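Putative malic enzyme ((S)-malate:NAD+ oxidoreductase (decarboxylating)) (Streptococcus pyogenes, PDB 2A9F) probably catalyses the NAD-dependent oxidative decarboxylation of (S)-malate to pyruvate, using a divalent metal ion such as magnesium or manganese. Local coordinates at residues G20-Q25 with K95-K100; S48-K53 with Y59-K64; K180-S185 with R282-A287; T251-L256 with A273-K278. One frame throughout, in Å; residues are numbered along the deposited sequence.

Contact 1 (G20-Q25 with K95-K100); sequences GKLEVQ and KAALFK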
loop_
_atom_site.group_PDB
_atom_site.type_symbol
_atom_site.label_atom_id
_atom_site.label_comp_id
_atom_site.label_asym_id
_atom_site.label_seq_id
_atom_site.Cartn_x
_atom_site.Cartn_y
_atom_site.Cartn_z
ATOM N N GLY A 20 -10.571 -4.288 -10.959
ATOM C CA GLY A 20 -9.934 -4.830 -9.779
ATOM C C GLY A 20 -11.038 -5.284 -8.829
ATOM O O GLY A 20 -12.234 -5.172 -9.148
ATOM N N LYS A 21 -10.651 -5.772 -7.654
ATOM C CA LYS A 21 -11.617 -6.260 -6.683
ATOM C C LYS A 21 -11.590 -5.552 -5.329
ATOM O O LYS A 21 -12.439 -5.817 -4.476
ATOM C CB LYS A 21 -11.393 -7.755 -6.477
ATOM C CG LYS A 21 -11.334 -8.540 -7.771
ATOM C CD LYS A 21 -11.275 -10.040 -7.525
ATOM C CE LYS A 21 -9.946 -10.491 -6.917
ATOM N NZ LYS A 21 -9.170 -11.323 -7.884
ATOM N N LEU A 22 -10.618 -4.673 -5.116
ATOM C CA LEU A 22 -10.526 -3.952 -3.852
ATOM C C LEU A 22 -10.893 -2.487 -4.007
ATOM O O LEU A 22 -10.882 -1.952 -5.103
ATOM C CB LEU A 22 -9.125 -4.071 -3.246
ATOM C CG LEU A 22 -8.719 -5.482 -2.806
ATOM C CD1 LEU A 22 -7.419 -5.409 -2.018
ATOM C CD2 LEU A 22 -9.811 -6.098 -1.944
ATOM N N GLU A 23 -11.203 -1.847 -2.886
ATOM C CA GLU A 23 -11.615 -0.449 -2.860
ATOM C C GLU A 23 -11.206 0.125 -1.497
ATOM O O GLU A 23 -11.088 -0.613 -0.518
ATOM C CB GLU A 23 -13.141 -0.412 -3.034
ATOM C CG GLU A 23 -13.799 0.942 -3.134
ATOM C CD GLU A 23 -15.308 0.833 -3.340
ATOM O OE1 GLU A 23 -15.977 1.871 -3.522
ATOM O OE2 GLU A 23 -15.833 -0.296 -3.314
ATOM N N VAL A 24 -10.961 1.429 -1.435
ATOM C CA VAL A 24 -10.599 2.061 -0.168
ATOM C C VAL A 24 -11.735 2.963 0.305
ATOM O O VAL A 24 -12.112 3.915 -0.375
ATOM C CB VAL A 24 -9.323 2.909 -0.278
ATOM C CG1 VAL A 24 -9.029 3.583 1.095
ATOM C CG2 VAL A 24 -8.150 2.023 -0.705
ATOM N N GLN A 25 -12.284 2.652 1.473
ATOM C CA GLN A 25 -13.383 3.424 2.019
ATOM C C GLN A 25 -12.995 4.113 3.307
ATOM O O GLN A 25 -12.356 3.530 4.174
ATOM C CB GLN A 25 -14.577 2.520 2.273
ATOM C CG GLN A 25 -15.063 1.801 1.040
ATOM C CD GLN A 25 -15.797 2.717 0.074
ATOM O OE1 GLN A 25 -15.311 3.797 -0.290
ATOM N NE2 GLN A 25 -16.972 2.277 -0.365
ATOM N N LYS A 95 -6.202 -12.302 -2.640
ATOM C CA LYS A 95 -5.703 -12.741 -1.359
ATOM C C LYS A 95 -6.104 -11.731 -0.284
ATOM O O LYS A 95 -6.478 -12.118 0.824
ATOM C CB LYS A 95 -4.181 -12.869 -1.416
ATOM C CG LYS A 95 -3.567 -13.613 -0.236
ATOM C CD LYS A 95 -3.770 -15.111 -0.363
ATOM C CE LYS A 95 -2.845 -15.878 0.577
ATOM N NZ LYS A 95 -2.725 -17.293 0.112
ATOM N N ALA A 96 -6.019 -10.444 -0.614
ATOM C CA ALA A 96 -6.374 -9.391 0.330
ATOM C C ALA A 96 -7.873 -9.342 0.594
ATOM O O ALA A 96 -8.310 -8.942 1.681
ATOM C CB ALA A 96 -5.883 -8.024 -0.167
ATOM N N ALA A 97 -8.676 -9.745 -0.378
ATOM C CA ALA A 97 -10.117 -9.722 -0.150
ATOM C C ALA A 97 -10.488 -10.824 0.857
ATOM O O ALA A 97 -11.504 -10.712 1.572
ATOM C CB ALA A 97 -10.879 -9.909 -1.462
ATOM N N LEU A 98 -9.665 -11.873 0.924
ATOM C CA LEU A 98 -9.918 -12.948 1.859
ATOM C C LEU A 98 -9.581 -12.470 3.252
ATOM O O LEU A 98 -10.325 -12.728 4.206
ATOM C CB LEU A 98 -9.086 -14.178 1.517
ATOM C CG LEU A 98 -9.390 -14.768 0.133
ATOM C CD1 LEU A 98 -8.645 -16.069 -0.026
ATOM C CD2 LEU A 98 -10.889 -14.994 -0.040
ATOM N N PHE A 99 -8.461 -11.757 3.360
ATOM C CA PHE A 99 -7.994 -11.220 4.636
ATOM C C PHE A 99 -9.114 -10.432 5.310
ATOM O O PHE A 99 -9.279 -10.467 6.528
ATOM C CB PHE A 99 -6.813 -10.282 4.405
ATOM C CG PHE A 99 -5.469 -10.894 4.670
ATOM C CD1 PHE A 99 -4.628 -11.240 3.618
ATOM C CD2 PHE A 99 -5.035 -11.106 5.973
ATOM C CE1 PHE A 99 -3.364 -11.795 3.859
ATOM C CE2 PHE A 99 -3.781 -11.661 6.229
ATOM C CZ PHE A 99 -2.938 -12.008 5.163
ATOM N N LYS A 100 -9.882 -9.716 4.503
ATOM C CA LYS A 100 -10.968 -8.923 5.023
ATOM C C LYS A 100 -12.233 -9.740 5.233
ATOM O O LYS A 100 -12.905 -9.574 6.247
ATOM C CB LYS A 100 -11.280 -7.749 4.086
ATOM C CG LYS A 100 -12.243 -6.720 4.697
ATOM C CD LYS A 100 -11.608 -6.071 5.936
ATOM C CE LYS A 100 -12.501 -5.019 6.594
ATOM N NZ LYS A 100 -12.834 -3.862 5.716
#
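In the N-terminal domain, strand 22-26 meets the flank of helix 85-102, with Leu-22 pressed against Ala-96 and Ala-97. One leucine carries the strand's side of the contact, and the work is divided between the two methyls of its fork. CD1 of Leu-22 lies 3.6 Å from CB of Ala-96, while its CD2 sits 4.0 Å from CB of Ala-97 and only a little farther from the CA of that residue. The fork therefore spans two successive alanines. Their short side chains let the strand come close to the helix: the CA atoms of Leu-22 and Ala-97 are 6.9 Å apart. With CG of Leu-22 anti to its carbonyl carbon (chi1 -66°), the methyls are carried onto the helix. Pro-109 of strand 106-111 touches both Leu-22 and Ala-96, closing the apolar cluster from a third element. Just before Ala-96, Lys-95, the predicted proton acceptor, has its CB pointing away from the strand, and its NZ makes a salt bridge to Asp-162. At the strand, Leu-22, Glu-23 and Gln-25 pair in an antiparallel ladder with a strand of the second subunit, and Lys-100 reaches Glu-23 of that subunit. What results is a strand-on-helix packing at a dimer interface, where an intersubunit beta ladder is backed by the helix that carries the predicted catalytic lysine.

Contact 2 (S48-K53 with Y59-K64); sequences SSAIAK and YDLTTK
Two short successive helices of the N-terminal domain, 45-53 and 58-61, are joined by a brief loop and pack side against side, with Ile-51 set against Leu-61 and Thr-62. Ile-51 reaches across with its long branch: CG1 anti to the carbonyl carbon (chi1 -56°) and CD1 continuing the extended line. CG1 of Ile-51 lies 4.0 Å from CD1 of Leu-61, the two side chains lying alongside and pointing contrary ways. Farther out, CD1 of Ile-51 comes to 3.6 Å from CG2 of Thr-62. Ala-50 adds a looser touch at the border, its CB 4.3 Å from CD1 of Leu-61. Thr-62 plays two parts. Its methyl joins the apolar patch, whereas its hydroxyl turns to the backbone: OG1 of Thr-62 accepts from N of Lys-64 at 3.1 Å, an ST turn, and donates to O of Ala-58. These two bonds fix the rotation of the side chain and hold CG2 against Ile-51. Beyond the turn, CD of Lys-64 rides above the ring of Tyr-59, over its centre. Pro-90 of the second subunit packs on Ile-51, and Glu-93 of that subunit accepts from N of Thr-63. The whole is a pair of consecutive short helices packed against the second subunit, with an ST turn directly after the second helix, leading into the 3-10 segment at 63-64.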
loop_
_atom_site.group_PDB
_atom_site.type_symbol
_atom_site.label_atom_id
_atom_site.label_comp_id
_atom_site.label_asym_id
_atom_site.label_seq_id
_atom_site.Cartn_x
_atom_site.Cartn_y
_atom_site.Cartn_z
ATOM N N SER A 48 -0.614 13.679 14.401
ATOM C CA SER A 48 0.766 13.480 14.012
ATOM C C SER A 48 1.640 13.753 15.222
ATOM O O SER A 48 2.521 12.959 15.546
ATOM C CB SER A 48 1.159 14.436 12.888
ATOM O OG SER A 48 0.831 13.908 11.622
ATOM N N SER A 49 1.376 14.875 15.888
ATOM C CA SER A 49 2.138 15.295 17.055
ATOM C C SER A 49 2.207 14.287 18.194
ATOM O O SER A 49 3.282 14.048 18.747
ATOM C CB SER A 49 1.601 16.626 17.589
ATOM O OG SER A 49 2.224 17.723 16.947
ATOM N N ALA A 50 1.074 13.702 18.561
ATOM C CA ALA A 50 1.082 12.727 19.643
ATOM C C ALA A 50 2.019 11.584 19.287
ATOM O O ALA A 50 2.800 11.138 20.132
ATOM C CB ALA A 50 -0.331 12.192 19.913
ATOM N N ILE A 51 1.955 11.137 18.033
ATOM C CA ILE A 51 2.783 10.031 17.554
ATOM C C ILE A 51 4.263 10.403 17.484
ATOM O O ILE A 51 5.133 9.568 17.711
ATOM C CB ILE A 51 2.298 9.537 16.153
ATOM C CG1 ILE A 51 0.824 9.142 16.222
ATOM C CG2 ILE A 51 3.098 8.316 15.698
ATOM C CD1 ILE A 51 0.257 8.687 14.902
ATOM N N ALA A 52 4.555 11.658 17.178
ATOM C CA ALA A 52 5.949 12.086 17.098
ATOM C C ALA A 52 6.643 11.986 18.468
ATOM O O ALA A 52 7.868 11.820 18.538
ATOM C CB ALA A 52 6.032 13.520 16.554
ATOM N N LYS A 53 5.858 12.093 19.545
ATOM C CA LYS A 53 6.389 11.996 20.908
ATOM C C LYS A 53 6.398 10.551 21.407
ATOM O O LYS A 53 7.279 10.162 22.178
ATOM C CB LYS A 53 5.563 12.844 21.887
ATOM C CG LYS A 53 5.883 14.335 21.885
ATOM C CD LYS A 53 4.889 15.081 22.754
ATOM C CE LYS A 53 5.119 16.589 22.732
ATOM N NZ LYS A 53 6.409 16.986 23.358
ATOM N N TYR A 59 -0.056 2.469 16.651
ATOM C CA TYR A 59 -1.006 1.356 16.669
ATOM C C TYR A 59 -2.414 1.730 17.086
ATOM O O TYR A 59 -3.350 0.994 16.821
ATOM C CB TYR A 59 -0.511 0.225 17.575
ATOM C CG TYR A 59 0.371 -0.792 16.872
ATOM C CD1 TYR A 59 1.763 -0.775 17.021
ATOM C CD2 TYR A 59 -0.189 -1.755 16.035
ATOM C CE1 TYR A 59 2.571 -1.695 16.353
ATOM C CE2 TYR A 59 0.598 -2.663 15.369
ATOM C CZ TYR A 59 1.980 -2.632 15.529
ATOM O OH TYR A 59 2.744 -3.543 14.846
ATOM N N ASP A 60 -2.575 2.872 17.738
ATOM C CA ASP A 60 -3.895 3.299 18.186
ATOM C C ASP A 60 -4.528 4.339 17.274
ATOM O O ASP A 60 -5.743 4.362 17.107
ATOM C CB ASP A 60 -3.811 3.915 19.585
ATOM C CG ASP A 60 -3.047 3.057 20.554
ATOM O OD1 ASP A 60 -3.575 2.811 21.656
ATOM O OD2 ASP A 60 -1.919 2.648 20.220
ATOM N N LEU A 61 -3.695 5.186 16.684
ATOM C CA LEU A 61 -4.171 6.284 15.851
ATOM C C LEU A 61 -4.036 6.174 14.327
ATOM O O LEU A 61 -4.458 7.072 13.611
ATOM C CB LEU A 61 -3.506 7.583 16.345
ATOM C CG LEU A 61 -3.540 7.795 17.876
ATOM C CD1 LEU A 61 -2.661 8.968 18.265
ATOM C CD2 LEU A 61 -4.956 8.020 18.353
ATOM N N THR A 62 -3.458 5.094 13.817
ATOM C CA THR A 62 -3.311 4.957 12.364
ATOM C C THR A 62 -3.814 3.601 11.915
ATOM O O THR A 62 -4.122 2.748 12.745
ATOM C CB THR A 62 -1.845 5.104 11.917
ATOM O OG1 THR A 62 -1.143 3.881 12.152
ATOM C CG2 THR A 62 -1.165 6.229 12.682
ATOM N N THR A 63 -3.900 3.394 10.608
ATOM C CA THR A 63 -4.379 2.117 10.117
ATOM C C THR A 63 -3.362 1.006 10.263
ATOM O O THR A 63 -3.643 -0.127 9.930
ATOM C CB THR A 63 -4.851 2.188 8.655
ATOM O OG1 THR A 63 -3.813 2.721 7.824
ATOM C CG2 THR A 63 -6.090 3.036 8.557
ATOM N N LYS A 64 -2.187 1.327 10.773
ATOM C CA LYS A 64 -1.165 0.310 10.991
ATOM C C LYS A 64 -1.751 -0.767 11.921
ATOM O O LYS A 64 -1.317 -1.924 11.929
ATOM C CB LYS A 64 0.073 0.939 11.650
ATOM C CG LYS A 64 1.222 -0.026 11.909
ATOM C CD LYS A 64 2.306 0.636 12.746
ATOM C CE LYS A 64 3.516 -0.274 12.932
ATOM N NZ LYS A 64 4.231 -0.541 11.641
#

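Contact 3 (K180-S185 with R282-A287); sequences KLLKKS and RPVIFA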
loop_
_atom_site.group_PDB
_atom_site.type_symbol
_atom_site.label_atom_id
_atom_site.label_comp_id
_atom_site.label_asym_id
_atom_site.label_seq_id
_atom_site.Cartn_x
_atom_site.Cartn_y
_atom_site.Cartn_z
ATOM N N LYS A 180 -6.204 -38.355 16.754
ATOM C CA LYS A 180 -7.467 -38.704 17.398
ATOM C C LYS A 180 -8.159 -39.973 16.901
ATOM O O LYS A 180 -8.407 -40.891 17.692
ATOM C CB LYS A 180 -8.449 -37.538 17.277
ATOM C CG LYS A 180 -8.075 -36.315 18.077
ATOM C CD LYS A 180 -8.049 -36.610 19.567
ATOM C CE LYS A 180 -7.952 -35.322 20.377
ATOM N NZ LYS A 180 -9.146 -34.424 20.190
ATOM N N LEU A 181 -8.480 -40.026 15.607
ATOM C CA LEU A 181 -9.180 -41.185 15.060
ATOM C C LEU A 181 -8.309 -42.393 14.773
ATOM O O LEU A 181 -8.652 -43.236 13.945
ATOM C CB LEU A 181 -9.973 -40.801 13.803
ATOM C CG LEU A 181 -9.290 -40.367 12.508
ATOM C CD1 LEU A 181 -10.346 -39.947 11.473
ATOM C CD2 LEU A 181 -8.356 -39.220 12.800
ATOM N N LEU A 182 -7.180 -42.477 15.467
ATOM C CA LEU A 182 -6.271 -43.605 15.319
ATOM C C LEU A 182 -6.010 -44.175 16.710
ATOM O O LEU A 182 -5.670 -45.350 16.866
ATOM C CB LEU A 182 -4.955 -43.158 14.666
ATOM C CG LEU A 182 -4.781 -43.618 13.212
ATOM C CD1 LEU A 182 -5.954 -43.124 12.390
ATOM C CD2 LEU A 182 -3.476 -43.103 12.640
ATOM N N LYS A 183 -6.200 -43.321 17.714
ATOM C CA LYS A 183 -6.000 -43.668 19.114
ATOM C C LYS A 183 -4.528 -43.717 19.462
ATOM O O LYS A 183 -4.110 -44.510 20.301
ATOM C CB LYS A 183 -6.649 -45.018 19.444
ATOM C CG LYS A 183 -8.043 -44.918 20.054
ATOM C CD LYS A 183 -9.025 -44.210 19.133
ATOM C CE LYS A 183 -10.430 -44.227 19.720
ATOM N NZ LYS A 183 -10.481 -43.594 21.065
ATOM N N LYS A 184 -3.743 -42.864 18.819
ATOM C CA LYS A 184 -2.310 -42.816 19.073
ATOM C C LYS A 184 -1.930 -41.408 19.524
ATOM O O LYS A 184 -2.712 -40.482 19.373
ATOM C CB LYS A 184 -1.557 -43.185 17.793
ATOM C CG LYS A 184 -2.074 -44.457 17.132
ATOM C CD LYS A 184 -1.382 -44.769 15.795
ATOM C CE LYS A 184 -1.951 -46.038 15.159
ATOM N NZ LYS A 184 -1.407 -46.313 13.802
ATOM N N SER A 185 -0.743 -41.246 20.094
ATOM C CA SER A 185 -0.301 -39.921 20.514
ATOM C C SER A 185 0.717 -39.403 19.501
ATOM O O SER A 185 1.092 -40.109 18.559
ATOM C CB SER A 185 0.342 -39.968 21.904
ATOM O OG SER A 185 0.779 -38.679 22.313
ATOM N N ARG A 282 -2.718 -47.991 10.560
ATOM C CA ARG A 282 -3.622 -47.002 9.945
ATOM C C ARG A 282 -2.728 -45.894 9.375
ATOM O O ARG A 282 -2.523 -44.843 9.994
ATOM C CB ARG A 282 -4.573 -46.413 10.996
ATOM C CG ARG A 282 -5.161 -47.437 11.961
ATOM C CD ARG A 282 -6.431 -48.105 11.452
ATOM N NE ARG A 282 -7.605 -47.640 12.189
ATOM C CZ ARG A 282 -8.808 -48.199 12.112
ATOM N NH1 ARG A 282 -8.998 -49.253 11.327
ATOM N NH2 ARG A 282 -9.821 -47.702 12.812
ATOM N N PRO A 283 -2.175 -46.126 8.181
ATOM C CA PRO A 283 -1.291 -45.167 7.521
ATOM C C PRO A 283 -1.936 -43.888 6.987
ATOM O O PRO A 283 -2.781 -43.928 6.095
ATOM C CB PRO A 283 -0.662 -46.006 6.415
ATOM C CG PRO A 283 -1.787 -46.900 6.019
ATOM C CD PRO A 283 -2.354 -47.330 7.348
ATOM N N VAL A 284 -1.530 -42.756 7.548
ATOM C CA VAL A 284 -2.025 -41.463 7.100
ATOM C C VAL A 284 -1.038 -41.046 6.009
ATOM O O VAL A 284 0.085 -41.545 5.976
ATOM C CB VAL A 284 -2.018 -40.421 8.247
ATOM C CG1 VAL A 284 -2.556 -39.094 7.754
ATOM C CG2 VAL A 284 -2.851 -40.922 9.406
ATOM N N ILE A 285 -1.457 -40.147 5.124
ATOM C CA ILE A 285 -0.614 -39.689 4.025
ATOM C C ILE A 285 -0.963 -38.268 3.589
ATOM O O ILE A 285 -2.118 -37.967 3.301
ATOM C CB ILE A 285 -0.768 -40.628 2.807
ATOM C CG1 ILE A 285 -0.042 -41.951 3.078
ATOM C CG2 ILE A 285 -0.263 -39.939 1.540
ATOM C CD1 ILE A 285 -0.156 -42.957 1.953
ATOM N N PHE A 286 0.037 -37.396 3.534
ATOM C CA PHE A 286 -0.197 -36.017 3.112
ATOM C C PHE A 286 0.671 -35.656 1.925
ATOM O O PHE A 286 1.778 -35.168 2.080
ATOM C CB PHE A 286 0.051 -35.058 4.278
ATOM C CG PHE A 286 -0.993 -35.150 5.342
ATOM C CD1 PHE A 286 -2.289 -34.719 5.093
ATOM C CD2 PHE A 286 -0.713 -35.747 6.562
ATOM C CE1 PHE A 286 -3.292 -34.889 6.045
ATOM C CE2 PHE A 286 -1.711 -35.921 7.521
ATOM C CZ PHE A 286 -3.001 -35.495 7.264
ATOM N N ALA A 287 0.162 -35.923 0.731
ATOM C CA ALA A 287 0.899 -35.626 -0.482
ATOM C C ALA A 287 0.591 -34.192 -0.867
ATOM O O ALA A 287 -0.355 -33.931 -1.610
ATOM C CB ALA A 287 0.484 -36.572 -1.579
#
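Leu-182 and Arg-282 bury the most surface here, joining the loop after helix 162-180 to the start of strand 284-287 in the Rossmann-type NAD-binding domain. The strand lies inside the sheet, between 262-264 and 307-310, and the contact forms at the end where the chain enters it. Leu-182 does not aim its CB at the strand, yet its outer carbons come close. CG of Leu-182 lies 3.6 Å from CB of Arg-282, and CD1 of Leu-182 is 3.8 Å from that same CB, so the fork lies along the root of the arginine. The leucine and the arginine are laid side by side, head to tail. A chi1 of -107° turns the outer carbons of Leu-182 toward Arg-282. CD2 of Leu-182 also approaches the backbone, 3.3 Å from O of Arg-282, and goes on to touch CG2 of Val-284 at 4.0 Å. That valine points its CB at the loop and packs as well on Ser-178 of helix 162-180, so the leucine extends the apolar layer between helix and sheet past the start of the strand. Arg-282 contributes methylenes here. Its chain bends at chi2 and chi3, and its charged end makes a cation-pi contact with Tyr-306, which Leu-182 also touches. Lys-184 is the third partner. With its chain extended beyond CG, it brings a second positive charge to the neighbourhood: NZ of Lys-184 lies 3.9 Å from N of Arg-282, without a bond, and 6.5 Å from NE of Arg-282.

Contact 4 (T251-L256 with A273-K278); sequences TLEDAL and AEWISK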
loop_
_atom_site.group_PDB
_atom_site.type_symbol
_atom_site.label_atom_id
_atom_site.label_comp_id
_atom_site.label_asym_id
_atom_site.label_seq_id
_atom_site.Cartn_x
_atom_site.Cartn_y
_atom_site.Cartn_z
ATOM N N THR A 251 18.805 -46.111 5.042
ATOM C CA THR A 251 18.242 -46.688 3.831
ATOM C C THR A 251 17.601 -45.670 2.876
ATOM O O THR A 251 18.143 -44.584 2.648
ATOM C CB THR A 251 17.236 -47.775 4.207
ATOM N N LEU A 252 16.448 -46.030 2.317
ATOM C CA LEU A 252 15.753 -45.166 1.373
ATOM C C LEU A 252 14.297 -44.903 1.753
ATOM O O LEU A 252 13.749 -45.554 2.641
ATOM C CB LEU A 252 15.785 -45.796 -0.014
ATOM C CG LEU A 252 15.661 -44.769 -1.134
ATOM C CD1 LEU A 252 17.000 -44.066 -1.273
ATOM C CD2 LEU A 252 15.264 -45.444 -2.447
ATOM N N GLU A 253 13.680 -43.943 1.069
ATOM C CA GLU A 253 12.282 -43.595 1.303
ATOM C C GLU A 253 11.465 -44.877 1.500
ATOM O O GLU A 253 10.776 -45.043 2.507
ATOM C CB GLU A 253 11.748 -42.800 0.105
ATOM C CG GLU A 253 10.246 -42.546 0.104
ATOM C CD GLU A 253 9.792 -41.667 1.248
ATOM O OE1 GLU A 253 10.147 -40.469 1.275
ATOM O OE2 GLU A 253 9.077 -42.174 2.132
ATOM N N ASP A 254 11.559 -45.781 0.531
ATOM C CA ASP A 254 10.854 -47.057 0.593
ATOM C C ASP A 254 11.131 -47.700 1.948
ATOM O O ASP A 254 10.219 -48.143 2.647
ATOM C CB ASP A 254 11.360 -47.984 -0.521
ATOM C CG ASP A 254 10.641 -49.324 -0.550
ATOM O OD1 ASP A 254 9.957 -49.663 0.438
ATOM O OD2 ASP A 254 10.773 -50.044 -1.564
ATOM N N ALA A 255 12.405 -47.736 2.316
ATOM C CA ALA A 255 12.808 -48.342 3.568
ATOM C C ALA A 255 12.454 -47.463 4.769
ATOM O O ALA A 255 12.986 -47.640 5.865
ATOM C CB ALA A 255 14.311 -48.651 3.532
ATOM N N LEU A 256 11.548 -46.511 4.571
ATOM C CA LEU A 256 11.146 -45.642 5.675
ATOM C C LEU A 256 9.692 -45.804 6.070
ATOM O O LEU A 256 9.336 -45.607 7.231
ATOM C CB LEU A 256 11.432 -44.181 5.353
ATOM C CG LEU A 256 12.836 -43.771 5.769
ATOM C CD1 LEU A 256 12.971 -42.283 5.632
ATOM C CD2 LEU A 256 13.087 -44.183 7.208
ATOM N N ALA A 273 2.403 -46.832 -4.518
ATOM C CA ALA A 273 1.430 -47.618 -3.761
ATOM C C ALA A 273 1.945 -48.831 -2.979
ATOM O O ALA A 273 1.743 -48.914 -1.773
ATOM C CB ALA A 273 0.312 -48.050 -4.692
ATOM N N GLU A 274 2.603 -49.766 -3.664
ATOM C CA GLU A 274 3.113 -50.987 -3.028
ATOM C C GLU A 274 3.633 -50.770 -1.613
ATOM O O GLU A 274 3.313 -51.530 -0.699
ATOM C CB GLU A 274 4.243 -51.612 -3.856
ATOM C CG GLU A 274 3.998 -51.666 -5.351
ATOM C CD GLU A 274 4.229 -50.321 -6.017
ATOM O OE1 GLU A 274 5.342 -49.770 -5.848
ATOM O OE2 GLU A 274 3.309 -49.820 -6.707
ATOM N N TRP A 275 4.440 -49.730 -1.440
ATOM C CA TRP A 275 5.034 -49.422 -0.150
ATOM C C TRP A 275 4.000 -49.256 0.953
ATOM O O TRP A 275 4.143 -49.830 2.028
ATOM C CB TRP A 275 5.888 -48.154 -0.253
ATOM C CG TRP A 275 6.958 -48.227 -1.310
ATOM C CD1 TRP A 275 7.593 -49.351 -1.762
ATOM C CD2 TRP A 275 7.562 -47.126 -1.999
ATOM N NE1 TRP A 275 8.552 -49.020 -2.686
ATOM C CE2 TRP A 275 8.557 -47.661 -2.852
ATOM C CE3 TRP A 275 7.361 -45.739 -1.978
ATOM C CZ2 TRP A 275 9.351 -46.856 -3.678
ATOM C CZ3 TRP A 275 8.154 -44.939 -2.802
ATOM C CH2 TRP A 275 9.137 -45.505 -3.642
ATOM N N ILE A 276 2.956 -48.478 0.677
ATOM C CA ILE A 276 1.899 -48.224 1.655
ATOM C C ILE A 276 1.598 -49.483 2.449
ATOM O O ILE A 276 1.447 -49.449 3.673
ATOM C CB ILE A 276 0.613 -47.726 0.962
ATOM C CG1 ILE A 276 0.886 -46.371 0.300
ATOM C CG2 ILE A 276 -0.524 -47.614 1.973
ATOM C CD1 ILE A 276 -0.263 -45.828 -0.520
ATOM N N SER A 277 1.534 -50.598 1.735
ATOM C CA SER A 277 1.262 -51.891 2.338
ATOM C C SER A 277 2.159 -52.111 3.554
ATOM O O SER A 277 1.691 -52.551 4.598
ATOM C CB SER A 277 1.504 -52.995 1.302
ATOM O OG SER A 277 0.912 -52.660 0.053
ATOM N N LYS A 278 3.443 -51.789 3.415
ATOM C CA LYS A 278 4.416 -51.968 4.497
ATOM C C LYS A 278 4.454 -50.884 5.577
ATOM O O LYS A 278 5.296 -50.937 6.473
ATOM C CB LYS A 278 5.833 -52.137 3.920
ATOM C CG LYS A 278 6.127 -53.499 3.261
ATOM C CD LYS A 278 6.083 -53.419 1.733
ATOM C CE LYS A 278 6.604 -54.698 1.072
ATOM N NZ LYS A 278 5.739 -55.887 1.341
#
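The carbonyl oxygen of Glu-274, one residue ahead of the Trp-275 that meets Asp-254, is gripped twice by Ser-277: OG of Ser-277 donates to O of Glu-274 at 2.8 Å, and N of Ser-277 adds a weak bond to that O at 3.2 Å. The hydroxyl approaches with a C=O...O angle of 133°, tilted from the carbonyl plane. This turn of the short, loosely bonded helix 273-277 carries the indole, which packs against Asp-254. The aspartate side chain, its CG anti to the backbone N (chi1 -178°), crosses the tryptophan at about a right angle and lies over one face of the five-membered ring. CB of Asp-254 makes a CH-pi contact with that ring. The carboxylate plane is turned 37° from the indole. OD2 of Asp-254 is modelled 2.7 Å from NE1 of Trp-275, but it comes from above the ring, at too poor an angle for a hydrogen bond. CG of Glu-253 meets the six-membered ring obliquely, 4.3 Å from CZ3 of Trp-275. Chemically, the methylene and carboxylate of Asp-254 both lie over the pyrrole part of the indole, a face contact and not an N-H...O bond; the unusually short OD2 to NE1 separation is doubtful and leaves its strength uncertain.

Contacts 1 and 2 are buried, belong to the N-terminal domain and both touch the second subunit; contacts 3 and 4 belong to the NAD-binding domain, on the other side of the chain's centre, are only partly buried and meet no other chain of the assembly. The first two rely on aliphatic groups. Contact 3 adds basic chains at the start of an inner strand, and contact 4 sets carboxylate against indole near the surface. Contacts 3 and 4 also touch each other: helix 273-277 precedes strand 284-287 in the chain, and CD1 of Ile-276 packs 3.8 Å from CD1 of Ile-285. Contacts 1 and 2 stay separate, about 8 Å apart at their nearest atoms.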